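PDB 6IAI: protein of uncharacterized function (DUF1076), which acts as a type III secretion effector of Salmonella Typhi, StoD, an E3/E4 ubiquitin ligase that binds diubiquitin of two linkage types. Local coordinates for residues 34-39 against 61-66. Numbering follows the deposited sequence.
Sequences NRIDKL and VQLRDL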
loop_
_atom_site.group_PDB
_atom_site.type_symbol
_atom_site.label_atom_id
_atom_site.label_comp_id
_atom_site.label_asym_id
_atom_site.label_seq_id
_atom_site.Cartn_x
_atom_site.Cartn_y
_atom_site.Cartn_z
ATOM N N ASN A 34 -16.866 -1.944 1.721
ATOM C CA ASN A 34 -16.014 -1.415 0.637
ATOM C C ASN A 34 -14.613 -0.949 1.169
ATOM O O ASN A 34 -14.107 0.133 0.844
ATOM C CB ASN A 34 -16.761 -0.307 -0.168
ATOM C CG ASN A 34 -16.136 0.060 -1.487
ATOM O OD1 ASN A 34 -15.647 -0.802 -2.232
ATOM N ND2 ASN A 34 -16.146 1.356 -1.796
ATOM N N ARG A 35 -14.032 -1.790 2.030
ATOM C CA ARG A 35 -12.755 -1.549 2.661
ATOM C C ARG A 35 -11.900 -2.787 2.542
ATOM O O ARG A 35 -12.430 -3.879 2.355
ATOM C CB ARG A 35 -12.926 -1.190 4.158
ATOM C CG ARG A 35 -13.627 0.123 4.462
ATOM C CD ARG A 35 -12.864 1.351 4.011
ATOM N NE ARG A 35 -13.599 2.587 4.302
ATOM C CZ ARG A 35 -14.518 3.123 3.505
ATOM N NH1 ARG A 35 -14.820 2.548 2.351
ATOM N NH2 ARG A 35 -15.135 4.245 3.853
ATOM N N ILE A 36 -10.576 -2.629 2.671
ATOM C CA ILE A 36 -9.660 -3.759 2.626
ATOM C C ILE A 36 -9.858 -4.637 3.878
ATOM O O ILE A 36 -10.102 -4.133 4.971
ATOM C CB ILE A 36 -8.168 -3.325 2.408
ATOM C CG1 ILE A 36 -7.691 -2.293 3.460
ATOM C CG2 ILE A 36 -7.928 -2.825 0.967
ATOM C CD1 ILE A 36 -6.208 -2.309 3.793
ATOM N N ASP A 37 -9.788 -5.938 3.707
ATOM C CA ASP A 37 -9.851 -6.866 4.825
ATOM C C ASP A 37 -8.408 -6.997 5.329
ATOM O O ASP A 37 -7.519 -6.281 4.863
ATOM C CB ASP A 37 -10.402 -8.242 4.358
ATOM C CG ASP A 37 -11.114 -9.100 5.398
ATOM O OD1 ASP A 37 -10.873 -8.896 6.614
ATOM O OD2 ASP A 37 -11.881 -10.010 4.992
ATOM N N LYS A 38 -8.168 -7.923 6.256
ATOM C CA LYS A 38 -6.854 -8.174 6.812
ATOM C C LYS A 38 -5.938 -8.822 5.740
ATOM O O LYS A 38 -6.316 -9.834 5.154
ATOM C CB LYS A 38 -7.019 -9.035 8.095
ATOM C CG LYS A 38 -5.752 -9.662 8.696
ATOM C CD LYS A 38 -4.693 -8.644 9.195
ATOM C CE LYS A 38 -3.580 -9.304 9.980
ATOM N NZ LYS A 38 -2.937 -10.441 9.246
ATOM N N LEU A 39 -4.765 -8.206 5.451
ATOM C CA LEU A 39 -3.773 -8.764 4.527
ATOM C C LEU A 39 -3.109 -9.949 5.220
ATOM O O LEU A 39 -3.136 -10.023 6.446
ATOM C CB LEU A 39 -2.663 -7.753 4.163
ATOM C CG LEU A 39 -2.968 -6.391 3.530
ATOM C CD1 LEU A 39 -1.764 -5.910 2.750
ATOM C CD2 LEU A 39 -4.153 -6.415 2.617
ATOM N N VAL A 61 2.465 1.014 -2.575
ATOM C CA VAL A 61 1.744 -0.234 -2.391
ATOM C C VAL A 61 0.399 -0.135 -3.120
ATOM O O VAL A 61 -0.379 0.804 -2.875
ATOM C CB VAL A 61 1.621 -0.634 -0.885
ATOM C CG1 VAL A 61 0.724 -1.857 -0.700
ATOM C CG2 VAL A 61 3.004 -0.902 -0.280
ATOM N N GLN A 62 0.154 -1.086 -4.055
ATOM C CA GLN A 62 -1.094 -1.125 -4.787
ATOM C C GLN A 62 -1.962 -2.212 -4.173
ATOM O O GLN A 62 -1.560 -3.366 -4.112
ATOM C CB GLN A 62 -0.882 -1.340 -6.287
ATOM C CG GLN A 62 -2.164 -1.150 -7.121
ATOM C CD GLN A 62 -1.936 -1.334 -8.603
ATOM O OE1 GLN A 62 -1.080 -2.096 -9.042
ATOM N NE2 GLN A 62 -2.688 -0.626 -9.407
ATOM N N LEU A 63 -3.119 -1.795 -3.628
ATOM C CA LEU A 63 -4.138 -2.660 -3.023
ATOM C C LEU A 63 -5.368 -2.448 -3.884
ATOM O O LEU A 63 -5.841 -1.317 -3.990
ATOM C CB LEU A 63 -4.407 -2.307 -1.552
ATOM C CG LEU A 63 -3.230 -2.367 -0.565
ATOM C CD1 LEU A 63 -3.681 -1.916 0.798
ATOM C CD2 LEU A 63 -2.613 -3.763 -0.469
ATOM N N ARG A 64 -5.802 -3.503 -4.618
ATOM C CA ARG A 64 -6.883 -3.423 -5.608
ATOM C C ARG A 64 -6.436 -2.445 -6.698
ATOM O O ARG A 64 -5.413 -2.671 -7.331
ATOM C CB ARG A 64 -8.227 -2.976 -4.992
ATOM C CG ARG A 64 -8.955 -4.042 -4.213
ATOM C CD ARG A 64 -10.443 -3.709 -4.150
ATOM N NE ARG A 64 -11.281 -4.343 -5.183
ATOM C CZ ARG A 64 -11.528 -5.651 -5.305
ATOM N NH1 ARG A 64 -10.931 -6.529 -4.505
ATOM N NH2 ARG A 64 -12.332 -6.093 -6.263
ATOM N N ASP A 65 -7.138 -1.325 -6.845
ATOM C CA ASP A 65 -6.834 -0.309 -7.856
ATOM C C ASP A 65 -6.349 1.030 -7.261
ATOM O O ASP A 65 -6.199 1.997 -8.004
ATOM C CB ASP A 65 -8.058 -0.114 -8.787
ATOM C CG ASP A 65 -9.309 0.408 -8.099
ATOM O OD1 ASP A 65 -9.594 -0.029 -6.942
ATOM O OD2 ASP A 65 -10.019 1.228 -8.714
ATOM N N LEU A 66 -6.083 1.090 -5.948
ATOM C CA LEU A 66 -5.587 2.323 -5.340
ATOM C C LEU A 66 -4.135 2.186 -4.883
ATOM O O LEU A 66 -3.685 1.082 -4.553
ATOM C CB LEU A 66 -6.504 2.816 -4.194
ATOM C CG LEU A 66 -7.969 3.170 -4.566
ATOM C CD1 LEU A 66 -8.851 3.220 -3.328
ATOM C CD2 LEU A 66 -8.053 4.464 -5.404
#
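Leu63, the last residue of strand 59-63, reaches Ile36 with one methyl and Leu39 with the other, both in the facing loop. CB lies 4.4 Å from CG2 of Ile36, a loose approach. CG stands anti to the carbonyl carbon (chi1 -59°) and carries the fork toward the loop without itself coming close. Beyond it the branches divide the work: CD1 meets Ile36 CD1 at 3.9 Å, with Ile36 CG2 farther off, whereas CD2 packs on Leu39 CD1 at 4.0 Å. The side chains of Ile36 and Leu63 run at about a right angle to each other; Leu39 meets the second branch on a slant. All three are buried, and no hydrogen bond spans the two segments, so the contact is a small, purely apolar one.

Polar bonds hold the backbone on each side of the contact. Leu63 and Leu66 exchange backbone hydrogen bonds (Leu63 N to Leu66 O and Leu66 N to Leu63 O, both 3.1 Å) around the type II' turn of a two-residue beta hairpin, with Arg64 at positive phi. On the loop side, Ile36 N bonds to Asn104 OD1 and Leu39 N to Gln111 OE1, tying the irregular backbone to helix 91-113.

The contact belongs to the N-terminal part of this NleG-family protein. It joins the connection between strand 22-25 and helix 41-53 to the hairpin of strands 59-63 and 66-71. Val28 touches Ile36 and Leu39, Leu44 and Ile47 of helix 41-53 pack on Leu39, and Tyr68 of strand 66-71 lies against Leu63.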